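Local coordinates for hypothetical protein AF1432 (Archaeoglobus fulgidus, PDB 1YNB) that probably removes the 5'-phosphate from 2'-deoxyribonucleoside 5'-monophosphates, acting as a metal-dependent HD-domain hydrolase and working as a homodimer, at residues V133-E147 with I159-W171. Sequence-based numbering, arbitrary orientation.
Sequences VEYSQQVSYAIRFAE and IYRVLMERKNPVW
V133 divides its two methyls between different parts of the 159-171 segment. CG1, set anti to the backbone N (chi1 167°), rests on the backbone of K167, 3.9 Å from K167 CA, while CG2 touches both L163 CD2 and M164 SD, each 3.9 Å away. A short branched residue suits this place, since the backbones are close: V133 CA and K167 CA lie 6.2 Å apart. M164, unbranched and pliable, bends at chi2 and chi3 so that M164 SD reaches A146 CB at 3.8 Å and its CE touches E147 CG. The small A146 leaves room for that thioether.

Here the C-terminal end of helix 117-135 and the 3-10 segment 140-146 pack against helix 154-166 and the tail that follows it, within the all-helical fold of an HD-domain protein. K167 ends helical geometry with a positive phi of 38°, and the chain turns so that P169 comes over the first helix. The compact ring puts P169 CB 3.7 Å from E134 CG and P169 CG against Q137 CG. The carboxylate of E134 forms a salt bridge with R45 and a hydrogen bond with H15 of the second subunit.

Farther out, the aliphatic part of K167 crosses I143 CD1 at about a right angle, and K167 NZ curls back to donate to M164 O in that carbonyl's plane. At the other end, Y160 carries its hydroxyl far enough to tie helix 154-166 to the 3-10 segment 140-146: Y160 OH donates to A146 O over a short 2.5 Å, with A146 O near the ring plane at its edge and M164 CG lying over one ring face.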
# COMPACT_ATOMS: atom_id res chain seq x y z
N VAL A 133 16.93 4.87 -3.81
CA VAL A 133 16.68 6.31 -3.92
C VAL A 133 15.56 6.69 -2.97
O VAL A 133 15.65 7.74 -2.31
CB VAL A 133 16.30 6.70 -5.36
CG1 VAL A 133 15.74 8.13 -5.42
CG2 VAL A 133 17.56 6.65 -6.24
N GLU A 134 14.51 5.87 -2.89
CA GLU A 134 13.36 6.18 -2.00
C GLU A 134 13.80 6.13 -0.53
O GLU A 134 13.43 7.00 0.26
CB GLU A 134 12.22 5.18 -2.25
CG GLU A 134 11.61 5.45 -3.62
CD GLU A 134 10.97 4.23 -4.30
OE1 GLU A 134 10.49 4.41 -5.44
OE2 GLU A 134 10.93 3.13 -3.70
N TYR A 135 14.57 5.12 -0.16
CA TYR A 135 15.00 5.02 1.24
C TYR A 135 16.08 6.03 1.63
O TYR A 135 16.25 6.31 2.83
CB TYR A 135 15.52 3.61 1.55
CG TYR A 135 14.45 2.54 1.76
CD1 TYR A 135 13.17 2.87 2.26
CD2 TYR A 135 14.73 1.20 1.56
CE1 TYR A 135 12.23 1.89 2.58
CE2 TYR A 135 13.80 0.19 1.87
CZ TYR A 135 12.56 0.54 2.38
OH TYR A 135 11.63 -0.41 2.68
N SER A 136 16.78 6.58 0.64
CA SER A 136 17.85 7.55 0.90
C SER A 136 17.32 8.79 1.59
O SER A 136 18.08 9.48 2.29
CB SER A 136 18.60 7.93 -0.39
OG SER A 136 17.83 8.82 -1.20
N GLN A 137 16.02 9.03 1.46
CA GLN A 137 15.38 10.19 2.10
C GLN A 137 15.28 9.99 3.62
O GLN A 137 15.07 10.98 4.36
CB GLN A 137 13.99 10.41 1.49
CG GLN A 137 13.93 10.20 -0.04
CD GLN A 137 14.86 11.13 -0.82
OE1 GLN A 137 15.69 10.67 -1.63
NE2 GLN A 137 14.72 12.43 -0.61
N GLN A 138 15.42 8.74 4.09
CA GLN A 138 15.37 8.36 5.52
C GLN A 138 16.77 8.11 6.04
O GLN A 138 17.13 8.55 7.14
CB GLN A 138 14.66 7.04 5.74
CG GLN A 138 13.17 7.04 5.75
CD GLN A 138 12.62 5.60 5.63
OE1 GLN A 138 12.92 4.70 6.46
NE2 GLN A 138 11.85 5.36 4.59
N VAL A 139 17.53 7.35 5.26
CA VAL A 139 18.90 7.01 5.62
C VAL A 139 19.75 7.24 4.39
O VAL A 139 19.63 6.54 3.37
CB VAL A 139 18.97 5.55 6.07
CG1 VAL A 139 20.41 5.19 6.38
CG2 VAL A 139 18.09 5.34 7.32
N SER A 140 20.61 8.26 4.48
CA SER A 140 21.43 8.64 3.35
C SER A 140 22.15 7.53 2.64
O SER A 140 22.19 7.51 1.42
CB SER A 140 22.46 9.69 3.77
OG SER A 140 21.76 10.89 4.08
N TYR A 141 22.72 6.62 3.43
CA TYR A 141 23.53 5.53 2.89
C TYR A 141 22.73 4.60 1.96
O TYR A 141 23.32 3.91 1.13
CB TYR A 141 24.12 4.71 4.03
CG TYR A 141 25.20 3.75 3.56
CD1 TYR A 141 26.50 4.20 3.33
CD2 TYR A 141 24.92 2.40 3.38
CE1 TYR A 141 27.51 3.32 2.92
CE2 TYR A 141 25.91 1.51 2.97
CZ TYR A 141 27.21 1.98 2.75
OH TYR A 141 28.20 1.12 2.37
N ALA A 142 21.41 4.59 2.10
CA ALA A 142 20.59 3.73 1.22
C ALA A 142 20.91 3.97 -0.25
O ALA A 142 20.74 3.08 -1.07
CB ALA A 142 19.11 4.00 1.46
N ILE A 143 21.37 5.17 -0.60
CA ILE A 143 21.68 5.50 -1.98
C ILE A 143 22.76 4.62 -2.59
O ILE A 143 22.85 4.53 -3.81
CB ILE A 143 22.08 7.02 -2.17
CG1 ILE A 143 21.95 7.42 -3.64
CG2 ILE A 143 23.52 7.29 -1.69
CD1 ILE A 143 20.50 7.51 -4.11
N ARG A 144 23.56 3.96 -1.75
CA ARG A 144 24.62 3.11 -2.28
C ARG A 144 24.04 1.92 -3.03
O ARG A 144 24.69 1.38 -3.94
CB ARG A 144 25.53 2.58 -1.17
CG ARG A 144 26.39 3.62 -0.46
CD ARG A 144 27.16 4.48 -1.45
NE ARG A 144 28.24 5.24 -0.80
CZ ARG A 144 28.09 6.04 0.25
NH1 ARG A 144 26.89 6.23 0.80
NH2 ARG A 144 29.16 6.66 0.76
N PHE A 145 22.85 1.47 -2.63
CA PHE A 145 22.22 0.33 -3.32
C PHE A 145 21.78 0.73 -4.73
O PHE A 145 21.40 -0.13 -5.53
CB PHE A 145 21.01 -0.20 -2.52
CG PHE A 145 21.36 -0.94 -1.24
CD1 PHE A 145 21.44 -2.34 -1.22
CD2 PHE A 145 21.54 -0.24 -0.05
CE1 PHE A 145 21.68 -3.04 -0.02
CE2 PHE A 145 21.78 -0.93 1.16
CZ PHE A 145 21.85 -2.32 1.17
N ALA A 146 21.77 2.02 -5.04
CA ALA A 146 21.38 2.48 -6.36
C ALA A 146 22.59 2.92 -7.17
O ALA A 146 22.42 3.36 -8.29
CB ALA A 146 20.41 3.63 -6.26
N GLU A 147 23.78 2.85 -6.58
CA GLU A 147 25.00 3.28 -7.26
C GLU A 147 25.78 2.12 -7.87
O GLU A 147 25.75 1.00 -7.36
CB GLU A 147 25.91 4.07 -6.27
CG GLU A 147 25.27 5.42 -5.86
CD GLU A 147 26.04 6.24 -4.81
OE1 GLU A 147 26.85 5.65 -4.08
OE2 GLU A 147 25.80 7.47 -4.72
N ILE A 159 16.34 4.19 -18.17
CA ILE A 159 15.48 4.44 -17.00
C ILE A 159 16.37 4.75 -15.77
O ILE A 159 16.09 5.65 -15.00
CB ILE A 159 14.61 3.20 -16.70
CG1 ILE A 159 13.51 3.10 -17.76
CG2 ILE A 159 13.90 3.33 -15.32
CD1 ILE A 159 12.69 1.85 -17.59
N TYR A 160 17.42 3.96 -15.59
CA TYR A 160 18.35 4.16 -14.48
C TYR A 160 18.99 5.56 -14.56
O TYR A 160 19.10 6.27 -13.55
CB TYR A 160 19.44 3.09 -14.55
CG TYR A 160 20.51 3.22 -13.51
CD1 TYR A 160 20.21 3.04 -12.16
CD2 TYR A 160 21.82 3.53 -13.86
CE1 TYR A 160 21.19 3.17 -11.18
CE2 TYR A 160 22.83 3.66 -12.87
CZ TYR A 160 22.50 3.48 -11.54
OH TYR A 160 23.47 3.58 -10.56
N ARG A 161 19.42 5.95 -15.75
CA ARG A 161 20.04 7.26 -15.90
C ARG A 161 19.11 8.38 -15.42
O ARG A 161 19.54 9.29 -14.72
CB ARG A 161 20.47 7.52 -17.37
CG ARG A 161 21.12 8.90 -17.54
CD ARG A 161 21.61 9.18 -18.93
NE ARG A 161 22.30 10.47 -18.98
CZ ARG A 161 22.69 11.06 -20.11
NH1 ARG A 161 22.46 10.47 -21.28
NH2 ARG A 161 23.32 12.23 -20.09
N VAL A 162 17.83 8.32 -15.82
CA VAL A 162 16.89 9.35 -15.41
C VAL A 162 16.59 9.24 -13.90
O VAL A 162 16.46 10.27 -13.24
CB VAL A 162 15.57 9.28 -16.25
CG1 VAL A 162 14.53 10.29 -15.73
CG2 VAL A 162 15.92 9.64 -17.70
N LEU A 163 16.49 8.01 -13.38
CA LEU A 163 16.24 7.79 -11.94
C LEU A 163 17.31 8.56 -11.16
O LEU A 163 16.99 9.27 -10.19
CB LEU A 163 16.41 6.31 -11.58
CG LEU A 163 15.88 5.58 -10.33
CD1 LEU A 163 16.97 4.67 -9.75
CD2 LEU A 163 15.22 6.51 -9.32
N MET A 164 18.57 8.36 -11.54
CA MET A 164 19.67 9.01 -10.83
C MET A 164 19.87 10.48 -11.14
O MET A 164 20.48 11.21 -10.33
CB MET A 164 20.96 8.20 -11.05
CG MET A 164 20.88 6.70 -10.61
SD MET A 164 20.43 6.47 -8.84
CE MET A 164 22.12 6.68 -8.05
N GLU A 165 19.39 10.95 -12.29
CA GLU A 165 19.50 12.37 -12.62
C GLU A 165 18.50 13.10 -11.72
O GLU A 165 18.82 14.15 -11.17
CB GLU A 165 19.08 12.66 -14.06
CG GLU A 165 20.07 12.19 -15.11
CD GLU A 165 19.63 12.61 -16.50
OE1 GLU A 165 18.49 12.24 -16.92
OE2 GLU A 165 20.42 13.31 -17.17
N ARG A 166 17.31 12.53 -11.58
CA ARG A 166 16.26 13.15 -10.80
C ARG A 166 16.37 12.97 -9.29
O ARG A 166 16.15 13.93 -8.55
CB ARG A 166 14.87 12.61 -11.21
CG ARG A 166 14.46 12.84 -12.66
CD ARG A 166 13.03 12.26 -12.95
NE ARG A 166 11.95 12.90 -12.17
CZ ARG A 166 11.37 12.39 -11.08
NH1 ARG A 166 11.75 11.20 -10.62
NH2 ARG A 166 10.42 13.08 -10.44
N LYS A 167 16.72 11.74 -8.87
CA LYS A 167 16.77 11.35 -7.46
C LYS A 167 15.62 12.03 -6.74
O LYS A 167 15.77 12.68 -5.72
CB LYS A 167 18.11 11.70 -6.82
CG LYS A 167 19.25 10.80 -7.29
CD LYS A 167 20.46 10.91 -6.36
CE LYS A 167 21.69 10.20 -6.92
NZ LYS A 167 22.28 10.93 -8.06
N ASN A 168 14.43 11.86 -7.28
CA ASN A 168 13.27 12.48 -6.69
C ASN A 168 12.09 11.54 -6.67
O ASN A 168 11.34 11.41 -7.65
CB ASN A 168 12.96 13.75 -7.45
CG ASN A 168 11.68 14.38 -7.00
OD1 ASN A 168 11.28 14.21 -5.84
ND2 ASN A 168 11.04 15.13 -7.89
N PRO A 169 11.86 10.91 -5.52
CA PRO A 169 10.76 9.96 -5.35
C PRO A 169 9.36 10.54 -5.24
O PRO A 169 8.38 9.82 -5.16
CB PRO A 169 11.20 9.14 -4.14
CG PRO A 169 12.00 10.10 -3.33
CD PRO A 169 12.73 10.96 -4.34
N VAL A 170 9.28 11.87 -5.25
CA VAL A 170 7.99 12.51 -5.16
C VAL A 170 7.35 12.45 -6.54
O VAL A 170 7.71 13.20 -7.45
CB VAL A 170 8.15 13.95 -4.72
CG1 VAL A 170 6.81 14.58 -4.57
CG2 VAL A 170 8.94 13.99 -3.43
N TRP A 171 6.38 11.56 -6.68
CA TRP A 171 5.70 11.37 -7.95
C TRP A 171 4.38 12.08 -8.04
O TRP A 171 3.80 12.17 -9.11
CB TRP A 171 5.46 9.87 -8.16
CG TRP A 171 4.74 9.20 -6.99
CD1 TRP A 171 5.30 8.54 -5.90
CD2 TRP A 171 3.32 9.13 -6.80
NE1 TRP A 171 4.32 8.06 -5.07
CE2 TRP A 171 3.09 8.41 -5.59
CE3 TRP A 171 2.22 9.60 -7.53
CZ2 TRP A 171 1.80 8.16 -5.11
CZ3 TRP A 171 0.93 9.34 -7.05
CH2 TRP A 171 0.73 8.63 -5.86